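Local atomic coordinates of CRISPR system Cmr subunit Cmr6 (Pyrococcus furiosus, PDB entry 4W8V), a protein that binds RNA and, with Cmr1, caps the type III-B Cmr ribonucleoprotein complex of the CRISPR system, which targets invading nucleic acids. Residues G17-Q22 against F203-G208; V66-I71 against K79-V84; R115-K120 against T215-S220; P167-Y172 against W186-P191. All coordinates share one frame; numbering follows the deposited sequence.

How the contacts relate
This chain is the large C-terminal portion of Cmr6, and all four contacts lie within its RAMP-superfamily region. Contact 1 joins two central strands of the four-stranded sheet, and contact 3 lies against it: Val207 and Gly17 of contact 1 touch Thr215 and Phe219 on helix 212-228, which contact 3 ties to the end of helix 108-116. Contact 2 joins two further helices, 52-68 and 77-90, its nearest atoms about 8 Å from contact 3. Contact 4 closes an outlying surface loop; its centre is about 35 Å from that of contact 3, yet its nearest atoms are about 5 Å from contact 2. Contacts 2 and 4 are both nested inside the loop closed by contact 1.

Contact 1 (G17-Q22 against F203-G208)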
loop_
_atom_site.group_PDB
_atom_site.type_symbol
_atom_site.label_atom_id
_atom_site.label_comp_id
_atom_site.label_asym_id
_atom_site.label_seq_id
_atom_site.Cartn_x
_atom_site.Cartn_y
_atom_site.Cartn_z
ATOM N N GLY A 17 -11.896 -9.139 0.146
ATOM C CA GLY A 17 -12.970 -8.210 0.433
ATOM C C GLY A 17 -13.313 -7.371 -0.782
ATOM O O GLY A 17 -12.537 -7.284 -1.721
ATOM N N LYS A 18 -14.488 -6.757 -0.765
ATOM C CA LYS A 18 -14.891 -5.843 -1.823
ATOM C C LYS A 18 -14.736 -4.397 -1.372
ATOM O O LYS A 18 -15.237 -4.018 -0.321
ATOM C CB LYS A 18 -16.332 -6.102 -2.244
ATOM C CG LYS A 18 -16.568 -7.436 -2.907
ATOM C CD LYS A 18 -17.982 -7.500 -3.442
ATOM C CE LYS A 18 -18.342 -8.878 -3.956
ATOM N NZ LYS A 18 -19.808 -8.960 -4.187
ATOM N N PHE A 19 -14.050 -3.592 -2.178
ATOM C CA PHE A 19 -13.737 -2.213 -1.811
ATOM C C PHE A 19 -14.243 -1.255 -2.869
ATOM O O PHE A 19 -14.200 -1.560 -4.053
ATOM C CB PHE A 19 -12.226 -2.039 -1.614
ATOM C CG PHE A 19 -11.684 -2.759 -0.402
ATOM C CD1 PHE A 19 -11.664 -4.150 -0.347
ATOM C CD2 PHE A 19 -11.186 -2.041 0.677
ATOM C CE1 PHE A 19 -11.167 -4.815 0.760
ATOM C CE2 PHE A 19 -10.689 -2.695 1.796
ATOM C CZ PHE A 19 -10.669 -4.081 1.840
ATOM N N LYS A 20 -14.753 -0.107 -2.441
ATOM C CA LYS A 20 -15.142 0.926 -3.392
ATOM C C LYS A 20 -14.224 2.112 -3.216
ATOM O O LYS A 20 -13.695 2.311 -2.127
ATOM C CB LYS A 20 -16.599 1.347 -3.204
ATOM C CG LYS A 20 -16.921 1.875 -1.821
ATOM C CD LYS A 20 -18.410 2.144 -1.662
ATOM C CE LYS A 20 -18.773 2.529 -0.232
ATOM N NZ LYS A 20 -18.342 3.916 0.101
ATOM N N THR A 21 -14.020 2.877 -4.288
ATOM C CA THR A 21 -13.220 4.096 -4.231
ATOM C C THR A 21 -13.965 5.164 -3.426
ATOM O O THR A 21 -15.001 5.657 -3.872
ATOM C CB THR A 21 -12.906 4.628 -5.651
ATOM O OG1 THR A 21 -14.095 4.584 -6.451
ATOM C CG2 THR A 21 -11.825 3.774 -6.332
ATOM N N GLN A 22 -13.472 5.499 -2.234
ATOM C CA GLN A 22 -14.144 6.505 -1.416
ATOM C C GLN A 22 -13.956 7.905 -2.013
ATOM O O GLN A 22 -14.879 8.722 -2.008
ATOM C CB GLN A 22 -13.641 6.477 0.030
ATOM C CG GLN A 22 -14.423 7.427 0.952
ATOM C CD GLN A 22 -13.725 7.717 2.272
ATOM O OE1 GLN A 22 -12.531 8.022 2.310
ATOM N NE2 GLN A 22 -14.472 7.625 3.362
ATOM N N PHE A 203 -13.724 -2.638 -6.376
ATOM C CA PHE A 203 -12.516 -3.416 -6.589
ATOM C C PHE A 203 -12.524 -4.633 -5.680
ATOM O O PHE A 203 -12.975 -4.562 -4.543
ATOM C CB PHE A 203 -11.240 -2.574 -6.325
ATOM C CG PHE A 203 -10.931 -1.592 -7.410
ATOM C CD1 PHE A 203 -11.658 -0.425 -7.529
ATOM C CD2 PHE A 203 -9.915 -1.838 -8.318
ATOM C CE1 PHE A 203 -11.388 0.473 -8.544
ATOM C CE2 PHE A 203 -9.630 -0.947 -9.333
ATOM C CZ PHE A 203 -10.360 0.208 -9.448
ATOM N N LEU A 204 -12.009 -5.748 -6.185
ATOM C CA LEU A 204 -11.696 -6.886 -5.336
ATOM C C LEU A 204 -10.250 -6.787 -4.840
ATOM O O LEU A 204 -9.332 -6.570 -5.616
ATOM C CB LEU A 204 -11.905 -8.190 -6.092
ATOM C CG LEU A 204 -11.935 -9.456 -5.243
ATOM C CD1 LEU A 204 -13.272 -9.565 -4.529
ATOM C CD2 LEU A 204 -11.705 -10.655 -6.118
ATOM N N VAL A 205 -10.061 -6.975 -3.542
ATOM C CA VAL A 205 -8.768 -6.834 -2.896
ATOM C C VAL A 205 -8.464 -8.094 -2.105
ATOM O O VAL A 205 -9.311 -8.565 -1.342
ATOM C CB VAL A 205 -8.749 -5.623 -1.948
ATOM C CG1 VAL A 205 -7.444 -5.564 -1.165
ATOM C CG2 VAL A 205 -9.001 -4.318 -2.723
ATOM N N ALA A 206 -7.270 -8.652 -2.275
ATOM C CA ALA A 206 -6.971 -9.935 -1.657
ATOM C C ALA A 206 -5.502 -10.153 -1.354
ATOM O O ALA A 206 -4.628 -9.631 -2.033
ATOM C CB ALA A 206 -7.471 -11.063 -2.559
ATOM N N VAL A 207 -5.247 -10.973 -0.343
ATOM C CA VAL A 207 -3.907 -11.440 -0.033
ATOM C C VAL A 207 -3.962 -12.948 0.217
ATOM O O VAL A 207 -4.993 -13.461 0.598
ATOM C CB VAL A 207 -3.307 -10.717 1.200
ATOM C CG1 VAL A 207 -3.205 -9.217 0.946
ATOM C CG2 VAL A 207 -4.111 -11.000 2.458
ATOM N N GLY A 208 -2.851 -13.647 0.003
ATOM C CA GLY A 208 -2.823 -15.090 0.149
ATOM C C GLY A 208 -1.581 -15.634 0.828
ATOM O O GLY A 208 -0.522 -15.012 0.807
#
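Phe203 N donates a short, nearly straight hydrogen bond to Phe19 O, 2.6 Å away. Phe19 N answers with a bond to Phe203 O of 2.8 Å, which makes these two residues a hydrogen-bonded antiparallel pair. The same double grip recurs two residues on, where Gly17 N meets Val205 O at 3.0 Å and Val205 N returns a bond to Gly17 O. Between them Lys18 and Leu204 form a non-hydrogen-bonded pair, with Lys18 CA 3.6 Å from Phe203 O in a CA-H...O contact. The short strand axes run at 132° to each other, the marked twist of a curved sheet.

Phe19, Phe203 and Val205 share the buried face. Phe19 CG lies beside its backbone N (chi1 -69°), which brings the CE1 edge of the ring up beside Gly17, whose lack of a side chain admits it. There the ring crosses Val205 at about a right angle, CD1 lying 3.6 Å from Val205 CG2. Helix 212-228 covers this face, with Lys223 against Phe19 and Val222 against Val205. Lys18 and Leu204 serve the other face, where the chain of Lys18 runs out to a salt bridge with Glu153. With 242-244 beside 13-21 and 143-149 beside 202-209, the strand order 2-3-1-4 and the helix after the third strand mark the ferredoxin-like (RRM-like) fold characteristic of RAMP proteins.

Contact 2 (V66-I71 against K79-V84); sequences VLAEFI and KRAKTV
Ala68 and Ala81 meet where segments 66-71 and 79-84 come closest, their CA atoms 4.8 Å apart; the helices concerned, 52-68 and 77-90, are joined by a short loop in a helix-loop-helix unit. This is the tight part. Small residues permit so near an approach: Ala68 CB rests 3.6 Å from Ala81 CA, almost on the backbone of the second helix. One turn further along that helix, the branched Val84 packs against three residues of 66-71. Its CG1 meets Leu67 CB, and its CG2 touches both Ala68 CA and Ile71 CD1, 3.7 Å from the latter. Ile71 turns its CG1 between the backbone N and the carbonyl carbon (chi1 60°), which brings CD1 in toward Val84. Leu67 carries the apolar core on to Ile126 and Leu129 of helix 122-133.

Toward solvent the packing gives way to one long polar side chain. The methylenes of Arg80 slide past Ile71 in the opposite direction, CD 3.9 Å from Ile71 CG1, so an arginine supplies both apolar cover and a donor group. NE is hydrogen-bonded to Asn75 O in the linking loop. NH1 donates a hydrogen bond to Ala68 O at 2.8 Å; the acceptor lies in the guanidinium plane, while NH1 itself stands 50° out of the carbonyl plane.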
loop_
_atom_site.group_PDB
_atom_site.type_symbol
_atom_site.label_atom_id
_atom_site.label_comp_id
_atom_site.label_asym_id
_atom_site.label_seq_id
_atom_site.Cartn_x
_atom_site.Cartn_y
_atom_site.Cartn_z
ATOM N N VAL A 66 4.526 3.469 11.532
ATOM C CA VAL A 66 4.114 3.134 12.885
ATOM C C VAL A 66 5.317 2.725 13.740
ATOM O O VAL A 66 5.462 3.177 14.878
ATOM C CB VAL A 66 3.060 2.003 12.861
ATOM C CG1 VAL A 66 2.950 1.330 14.211
ATOM C CG2 VAL A 66 1.724 2.554 12.396
ATOM N N LEU A 67 6.190 1.887 13.186
ATOM C CA LEU A 67 7.314 1.347 13.950
ATOM C C LEU A 67 8.373 2.399 14.263
ATOM O O LEU A 67 9.202 2.200 15.155
ATOM C CB LEU A 67 7.952 0.174 13.207
ATOM C CG LEU A 67 7.238 -1.164 13.436
ATOM C CD1 LEU A 67 7.882 -2.296 12.635
ATOM C CD2 LEU A 67 7.235 -1.489 14.917
ATOM N N ALA A 68 8.350 3.504 13.525
ATOM C CA ALA A 68 9.236 4.627 13.803
ATOM C C ALA A 68 8.912 5.202 15.183
ATOM O O ALA A 68 9.782 5.713 15.878
ATOM C CB ALA A 68 9.109 5.697 12.721
ATOM N N GLU A 69 7.648 5.101 15.579
ATOM C CA GLU A 69 7.226 5.534 16.903
ATOM C C GLU A 69 7.803 4.631 18.009
ATOM O O GLU A 69 7.770 4.996 19.183
ATOM C CB GLU A 69 5.696 5.559 16.996
ATOM C CG GLU A 69 4.988 6.246 15.833
ATOM C CD GLU A 69 3.461 6.248 15.971
ATOM O OE1 GLU A 69 2.953 6.468 17.093
ATOM O OE2 GLU A 69 2.773 6.028 14.954
ATOM N N PHE A 70 8.332 3.464 17.627
ATOM C CA PHE A 70 8.833 2.470 18.587
ATOM C C PHE A 70 10.326 2.606 18.913
ATOM O O PHE A 70 10.856 1.830 19.695
ATOM C CB PHE A 70 8.577 1.040 18.074
ATOM C CG PHE A 70 7.131 0.627 18.091
ATOM C CD1 PHE A 70 6.178 1.362 17.410
ATOM C CD2 PHE A 70 6.730 -0.509 18.772
ATOM C CE1 PHE A 70 4.849 0.987 17.417
ATOM C CE2 PHE A 70 5.405 -0.884 18.790
ATOM C CZ PHE A 70 4.461 -0.140 18.109
ATOM N N ILE A 71 11.010 3.565 18.298
ATOM C CA ILE A 71 12.415 3.814 18.608
ATOM C C ILE A 71 12.611 5.303 18.893
ATOM O O ILE A 71 11.733 6.107 18.590
ATOM C CB ILE A 71 13.351 3.341 17.467
ATOM C CG1 ILE A 71 13.053 4.067 16.161
ATOM C CG2 ILE A 71 13.176 1.853 17.212
ATOM C CD1 ILE A 71 13.722 3.437 14.953
ATOM N N LYS A 79 13.881 10.963 10.522
ATOM C CA LYS A 79 15.080 10.133 10.543
ATOM C C LYS A 79 14.762 8.710 11.001
ATOM O O LYS A 79 15.272 7.743 10.438
ATOM C CB LYS A 79 16.163 10.732 11.451
ATOM C CG LYS A 79 16.736 12.052 10.978
ATOM C CD LYS A 79 17.990 12.401 11.766
ATOM C CE LYS A 79 18.040 13.877 12.125
ATOM N NZ LYS A 79 19.375 14.481 11.824
ATOM N N ARG A 80 13.925 8.581 12.023
ATOM C CA ARG A 80 13.555 7.264 12.527
ATOM C C ARG A 80 12.805 6.446 11.474
ATOM O O ARG A 80 13.069 5.258 11.298
ATOM C CB ARG A 80 12.705 7.388 13.792
ATOM C CG ARG A 80 13.458 7.957 14.974
ATOM C CD ARG A 80 12.620 7.932 16.228
ATOM N NE ARG A 80 12.043 9.239 16.517
ATOM C CZ ARG A 80 10.740 9.466 16.647
ATOM N NH1 ARG A 80 9.875 8.466 16.519
ATOM N NH2 ARG A 80 10.302 10.692 16.909
ATOM N N ALA A 81 11.875 7.092 10.779
ATOM C CA ALA A 81 11.083 6.414 9.758
ATOM C C ALA A 81 11.979 5.899 8.651
ATOM O O ALA A 81 11.786 4.790 8.149
ATOM C CB ALA A 81 10.022 7.344 9.189
ATOM N N LYS A 82 12.970 6.701 8.285
ATOM C CA LYS A 82 13.894 6.331 7.231
ATOM C C LYS A 82 14.722 5.136 7.690
ATOM O O LYS A 82 15.022 4.226 6.917
ATOM C CB LYS A 82 14.787 7.514 6.859
ATOM C CG LYS A 82 15.710 7.215 5.687
ATOM C CD LYS A 82 16.220 8.482 5.008
ATOM C CE LYS A 82 16.870 8.141 3.661
ATOM N NZ LYS A 82 17.932 7.094 3.773
ATOM N N THR A 83 15.063 5.132 8.972
ATOM C CA THR A 83 15.795 4.031 9.570
ATOM C C THR A 83 15.001 2.732 9.514
ATOM O O THR A 83 15.531 1.704 9.120
ATOM C CB THR A 83 16.154 4.330 11.032
ATOM O OG1 THR A 83 17.045 5.443 11.077
ATOM C CG2 THR A 83 16.821 3.129 11.675
ATOM N N VAL A 84 13.738 2.774 9.922
ATOM C CA VAL A 84 12.912 1.572 9.934
ATOM C C VAL A 84 12.699 1.063 8.504
ATOM O O VAL A 84 12.782 -0.132 8.239
ATOM C CB VAL A 84 11.537 1.824 10.607
ATOM C CG1 VAL A 84 10.669 0.564 10.555
ATOM C CG2 VAL A 84 11.719 2.283 12.054
#

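Contact 3 (R115-K120 against T215-S220); sequences RIFGEK and TEKAFS
Ile116 and Lys217 bring the two backbones nearest, CA to CA 6.2 Å, just where helix 108-116 ends and the chain passes into a type II' turn from Phe117 to Lys120, with Gly118 taking the positive phi that the turn needs. Ile116 lies with its branched side chain against helix 212-228. Its CG2, anti to the backbone N, packs beside Lys217 CB at 3.9 Å, while its other branch carries CD1 on to within 3.5 Å of Ser220 CB. The small Ser220 allows that methyl to settle close to the helix.

Lys217 uses its whole length. Extended beyond CG, it crosses the Phe117 ring obliquely, CD 3.7 Å from Phe117 CD1, so its methylenes give the buried phenyl ring apolar cover. Its ammonium ends close to that of Lys120, Lys217 NZ being 3.0 Å from Lys120 NZ, two like charges side by side. Glu128 probably makes this approach tolerable: its OE1 forms a salt bridge with Lys217 and its OE2 forms one with Lys120, so a single carboxylate gathers both lysines, and its charge probably offsets theirs.

Phe117 is held in turn by Phe113 of helix 108-116 and by Ile125 and Leu129 of helix 122-133. Helix 212-228 thus bridges two layers, meeting these helices through Lys217 and Ser220, while Thr215 and Phe219 pack on strands 13-21 and 202-209.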
loop_
_atom_site.group_PDB
_atom_site.type_symbol
_atom_site.label_atom_id
_atom_site.label_comp_id
_atom_site.label_asym_id
_atom_site.label_seq_id
_atom_site.Cartn_x
_atom_site.Cartn_y
_atom_site.Cartn_z
ATOM N N ARG A 115 -3.714 -3.214 17.475
ATOM C CA ARG A 115 -4.944 -3.994 17.584
ATOM C C ARG A 115 -4.865 -5.242 16.703
ATOM O O ARG A 115 -5.346 -6.303 17.095
ATOM C CB ARG A 115 -6.165 -3.150 17.216
ATOM C CG ARG A 115 -6.476 -2.043 18.213
ATOM C CD ARG A 115 -7.797 -1.353 17.899
ATOM N NE ARG A 115 -7.629 0.033 17.459
ATOM C CZ ARG A 115 -7.680 1.091 18.265
ATOM N NH1 ARG A 115 -7.888 0.935 19.566
ATOM N NH2 ARG A 115 -7.521 2.311 17.770
ATOM N N ILE A 116 -4.245 -5.114 15.529
ATOM C CA ILE A 116 -4.089 -6.252 14.625
ATOM C C ILE A 116 -3.223 -7.334 15.257
ATOM O O ILE A 116 -3.543 -8.525 15.184
ATOM C CB ILE A 116 -3.432 -5.876 13.269
ATOM C CG1 ILE A 116 -4.066 -4.634 12.625
ATOM C CG2 ILE A 116 -3.455 -7.059 12.321
ATOM C CD1 ILE A 116 -5.532 -4.698 12.460
ATOM N N PHE A 117 -2.128 -6.918 15.884
ATOM C CA PHE A 117 -1.138 -7.875 16.357
ATOM C C PHE A 117 -1.305 -8.287 17.813
ATOM O O PHE A 117 -0.350 -8.749 18.432
ATOM C CB PHE A 117 0.258 -7.315 16.124
ATOM C CG PHE A 117 0.634 -7.285 14.681
ATOM C CD1 PHE A 117 1.035 -8.445 14.041
ATOM C CD2 PHE A 117 0.541 -6.119 13.948
ATOM C CE1 PHE A 117 1.361 -8.434 12.701
ATOM C CE2 PHE A 117 0.862 -6.105 12.609
ATOM C CZ PHE A 117 1.271 -7.264 11.983
ATOM N N GLY A 118 -2.522 -8.129 18.331
ATOM C CA GLY A 118 -2.891 -8.561 19.669
ATOM C C GLY A 118 -1.835 -8.465 20.756
ATOM O O GLY A 118 -1.112 -7.471 20.863
ATOM N N GLU A 119 -1.739 -9.524 21.554
ATOM C CA GLU A 119 -0.865 -9.546 22.719
ATOM C C GLU A 119 0.533 -10.049 22.383
ATOM O O GLU A 119 1.174 -10.700 23.206
ATOM N N LYS A 120 1.007 -9.753 21.179
ATOM C CA LYS A 120 2.349 -10.159 20.787
ATOM C C LYS A 120 3.351 -9.057 21.112
ATOM O O LYS A 120 3.046 -7.871 20.995
ATOM C CB LYS A 120 2.392 -10.519 19.300
ATOM C CG LYS A 120 1.377 -11.584 18.927
ATOM C CD LYS A 120 1.761 -12.359 17.679
ATOM C CE LYS A 120 0.926 -13.636 17.587
ATOM N NZ LYS A 120 1.097 -14.368 16.299
ATOM N N THR A 215 -1.829 -14.379 7.218
ATOM C CA THR A 215 -2.424 -13.778 6.037
ATOM C C THR A 215 -3.557 -12.832 6.421
ATOM O O THR A 215 -3.719 -11.766 5.821
ATOM C CB THR A 215 -2.937 -14.869 5.073
ATOM O OG1 THR A 215 -1.832 -15.683 4.669
ATOM C CG2 THR A 215 -3.585 -14.263 3.842
ATOM N N GLU A 216 -4.328 -13.215 7.432
ATOM C CA GLU A 216 -5.437 -12.382 7.888
ATOM C C GLU A 216 -4.953 -11.048 8.436
ATOM O O GLU A 216 -5.568 -10.014 8.185
ATOM C CB GLU A 216 -6.264 -13.111 8.946
ATOM C CG GLU A 216 -7.308 -14.040 8.353
ATOM C CD GLU A 216 -8.072 -14.818 9.404
ATOM O OE1 GLU A 216 -7.581 -14.921 10.552
ATOM O OE2 GLU A 216 -9.164 -15.330 9.074
ATOM N N LYS A 217 -3.857 -11.087 9.189
ATOM C CA LYS A 217 -3.250 -9.883 9.722
ATOM C C LYS A 217 -2.836 -8.967 8.578
ATOM O O LYS A 217 -3.078 -7.760 8.618
ATOM C CB LYS A 217 -2.047 -10.228 10.592
ATOM C CG LYS A 217 -2.401 -11.029 11.823
ATOM C CD LYS A 217 -1.224 -11.123 12.770
ATOM C CE LYS A 217 -1.539 -12.041 13.948
ATOM N NZ LYS A 217 -0.382 -12.164 14.880
ATOM N N ALA A 218 -2.234 -9.569 7.554
ATOM C CA ALA A 218 -1.811 -8.861 6.355
ATOM C C ALA A 218 -2.978 -8.119 5.724
ATOM O O ALA A 218 -2.867 -6.954 5.337
ATOM C CB ALA A 218 -1.190 -9.832 5.347
ATOM N N PHE A 219 -4.102 -8.805 5.641
ATOM C CA PHE A 219 -5.310 -8.244 5.064
ATOM C C PHE A 219 -5.778 -7.029 5.856
ATOM O O PHE A 219 -6.281 -6.058 5.296
ATOM C CB PHE A 219 -6.412 -9.309 5.013
ATOM C CG PHE A 219 -7.650 -8.856 4.301
ATOM C CD1 PHE A 219 -7.672 -8.750 2.915
ATOM C CD2 PHE A 219 -8.784 -8.511 5.009
ATOM C CE1 PHE A 219 -8.804 -8.313 2.255
ATOM C CE2 PHE A 219 -9.931 -8.085 4.355
ATOM C CZ PHE A 219 -9.939 -7.985 2.975
ATOM N N SER A 220 -5.598 -7.092 7.167
ATOM C CA SER A 220 -6.051 -6.033 8.052
ATOM C C SER A 220 -5.176 -4.797 7.880
ATOM O O SER A 220 -5.652 -3.670 7.923
ATOM C CB SER A 220 -6.034 -6.516 9.501
ATOM O OG SER A 220 -7.151 -7.338 9.762
#

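Contact 4 (P167-Y172 against W186-P191); sequences PHYGPY and WYDPIP
Pro167 and Asp188 close the base of a long, irregular loop between strands 161-165 and 192-197, neighbouring antiparallel strands that make this a beta-hairpin with an extended tip. Its hold depends first on direct hydrogen bonds. Asp188 N gives an almost straight one to Pro167 O, 2.9 Å; proline has no N-H of its own, and here it takes part as an acceptor. A second, more bent bond runs from His168 ND1 to Trp186 O at 3.1 Å, with ND1 standing 61° out of the carbonyl plane. The His168 ring reaches it because CG is anti to the backbone N (chi1 160°). Asn166, just before the segment, adds a bond from its ND2 to Asp188 O.

Apolar contacts flank this polar seam. Pro167 and Ile190 cross at about a right angle, CD lying 3.7 Å from Ile190 CG2, a compact ring against a branched chain. An inverse gamma turn centred on Pro189 bends the chain just before that isoleucine. Next to the histidine, Tyr187 CD1 rests 3.7 Å from His168 CB. The Tyr187 ring also presents CD2 over the centre of the neighbouring Trp186 ring, 3.4 Å above its plane. Crystal neighbours touch many of these surface residues and may influence their pose.

The last kind of link passes through water. Asp188 OD2 lies at the edge of the Tyr169 ring, and a water joins the two residues, accepting from Tyr169 N at 3.0 Å and donating to Asp188 OD2 at 2.6 Å.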
loop_
_atom_site.group_PDB
_atom_site.type_symbol
_atom_site.label_atom_id
_atom_site.label_comp_id
_atom_site.label_asym_id
_atom_site.label_seq_id
_atom_site.Cartn_x
_atom_site.Cartn_y
_atom_site.Cartn_z
ATOM N N PRO A 167 6.799 11.957 -13.386
ATOM C CA PRO A 167 7.255 11.483 -12.081
ATOM C C PRO A 167 8.390 12.321 -11.492
ATOM O O PRO A 167 9.304 12.719 -12.193
ATOM C CB PRO A 167 7.764 10.083 -12.389
ATOM C CG PRO A 167 8.299 10.215 -13.771
ATOM C CD PRO A 167 7.364 11.153 -14.481
ATOM N N HIS A 168 8.310 12.568 -10.197
ATOM C CA HIS A 168 9.436 13.044 -9.435
ATOM C C HIS A 168 9.703 12.090 -8.277
ATOM O O HIS A 168 8.789 11.785 -7.509
ATOM C CB HIS A 168 9.195 14.450 -8.910
ATOM C CG HIS A 168 10.087 14.790 -7.763
ATOM N ND1 HIS A 168 11.447 14.950 -7.911
ATOM C CD2 HIS A 168 9.829 14.903 -6.440
ATOM C CE1 HIS A 168 11.982 15.190 -6.726
ATOM N NE2 HIS A 168 11.024 15.159 -5.819
ATOM N N TYR A 169 10.942 11.607 -8.151
ATOM C CA TYR A 169 11.255 10.680 -7.067
ATOM C C TYR A 169 12.121 11.316 -6.001
ATOM O O TYR A 169 13.037 12.100 -6.288
ATOM C CB TYR A 169 11.927 9.406 -7.605
ATOM C CG TYR A 169 11.044 8.631 -8.560
ATOM C CD1 TYR A 169 10.070 7.745 -8.078
ATOM C CD2 TYR A 169 11.151 8.807 -9.935
ATOM C CE1 TYR A 169 9.251 7.037 -8.946
ATOM C CE2 TYR A 169 10.335 8.116 -10.805
ATOM C CZ TYR A 169 9.384 7.232 -10.308
ATOM O OH TYR A 169 8.562 6.537 -11.172
ATOM N N GLY A 170 11.813 10.989 -4.757
ATOM C CA GLY A 170 12.602 11.473 -3.650
ATOM C C GLY A 170 12.320 10.693 -2.392
ATOM O O GLY A 170 11.368 9.925 -2.340
ATOM N N PRO A 171 13.159 10.883 -1.368
ATOM C CA PRO A 171 12.882 10.262 -0.072
ATOM C C PRO A 171 11.601 10.824 0.526
ATOM O O PRO A 171 11.424 12.039 0.560
ATOM C CB PRO A 171 14.111 10.630 0.775
ATOM C CG PRO A 171 14.710 11.826 0.087
ATOM C CD PRO A 171 14.420 11.650 -1.370
ATOM N N TYR A 172 10.707 9.941 0.966
ATOM C CA TYR A 172 9.433 10.367 1.543
ATOM C C TYR A 172 9.675 11.197 2.787
ATOM O O TYR A 172 8.967 12.176 3.039
ATOM C CB TYR A 172 8.551 9.166 1.895
ATOM C CG TYR A 172 7.152 9.544 2.337
ATOM C CD1 TYR A 172 6.119 9.635 1.418
ATOM C CD2 TYR A 172 6.864 9.814 3.673
ATOM C CE1 TYR A 172 4.838 9.977 1.811
ATOM C CE2 TYR A 172 5.588 10.158 4.075
ATOM C CZ TYR A 172 4.578 10.238 3.140
ATOM O OH TYR A 172 3.305 10.580 3.528
ATOM N N TRP A 186 13.326 18.396 -9.597
ATOM C CA TRP A 186 12.166 18.554 -10.463
ATOM C C TRP A 186 11.647 17.214 -10.967
ATOM O O TRP A 186 12.187 16.160 -10.637
ATOM C CB TRP A 186 12.499 19.474 -11.654
ATOM C CG TRP A 186 11.280 20.054 -12.331
ATOM C CD1 TRP A 186 10.906 19.884 -13.631
ATOM C CD2 TRP A 186 10.264 20.868 -11.726
ATOM N NE1 TRP A 186 9.727 20.551 -13.883
ATOM C CE2 TRP A 186 9.314 21.163 -12.729
ATOM C CE3 TRP A 186 10.067 21.379 -10.434
ATOM C CZ2 TRP A 186 8.187 21.944 -12.481
ATOM C CZ3 TRP A 186 8.952 22.161 -10.191
ATOM C CH2 TRP A 186 8.026 22.441 -11.212
ATOM N N TYR A 187 10.584 17.278 -11.761
ATOM C CA TYR A 187 10.064 16.125 -12.471
ATOM C C TYR A 187 11.028 15.692 -13.571
ATOM O O TYR A 187 11.748 16.509 -14.142
ATOM C CB TYR A 187 8.695 16.449 -13.069
ATOM C CG TYR A 187 7.720 16.996 -12.066
ATOM C CD1 TYR A 187 6.978 16.144 -11.264
ATOM C CD2 TYR A 187 7.535 18.366 -11.923
ATOM C CE1 TYR A 187 6.080 16.633 -10.333
ATOM C CE2 TYR A 187 6.639 18.871 -10.985
ATOM C CZ TYR A 187 5.910 17.989 -10.199
ATOM O OH TYR A 187 5.022 18.459 -9.263
ATOM N N ASP A 188 11.015 14.396 -13.865
ATOM C CA ASP A 188 11.775 13.845 -14.964
ATOM C C ASP A 188 10.998 14.122 -16.254
ATOM O O ASP A 188 9.783 14.301 -16.203
ATOM C CB ASP A 188 12.013 12.354 -14.734
ATOM C CG ASP A 188 12.833 12.092 -13.489
ATOM O OD1 ASP A 188 13.885 12.770 -13.313
ATOM O OD2 ASP A 188 12.425 11.241 -12.667
ATOM N N PRO A 189 11.701 14.206 -17.398
ATOM C CA PRO A 189 11.099 14.511 -18.702
ATOM C C PRO A 189 10.441 13.299 -19.367
ATOM O O PRO A 189 10.758 12.929 -20.493
ATOM C CB PRO A 189 12.302 14.985 -19.522
ATOM C CG PRO A 189 13.409 14.178 -18.991
ATOM C CD PRO A 189 13.166 14.122 -17.501
ATOM N N ILE A 190 9.530 12.666 -18.657
ATOM C CA ILE A 190 8.815 11.550 -19.241
ATOM C C ILE A 190 7.336 11.712 -18.920
ATOM O O ILE A 190 6.928 11.629 -17.762
ATOM C CB ILE A 190 9.401 10.208 -18.748
ATOM C CG1 ILE A 190 8.487 9.042 -19.090
ATOM C CG2 ILE A 190 9.685 10.248 -17.269
ATOM C CD1 ILE A 190 9.069 7.723 -18.654
ATOM N N PRO A 191 6.535 12.029 -19.951
ATOM C CA PRO A 191 5.087 12.208 -19.809
ATOM C C PRO A 191 4.366 10.876 -19.648
ATOM O O PRO A 191 4.634 9.932 -20.363
ATOM C CB PRO A 191 4.693 12.893 -21.115
ATOM C CG PRO A 191 5.687 12.408 -22.085
ATOM C CD PRO A 191 6.984 12.351 -21.316
HETATM O O HOH W 1 13.027 12.032 -10.304
#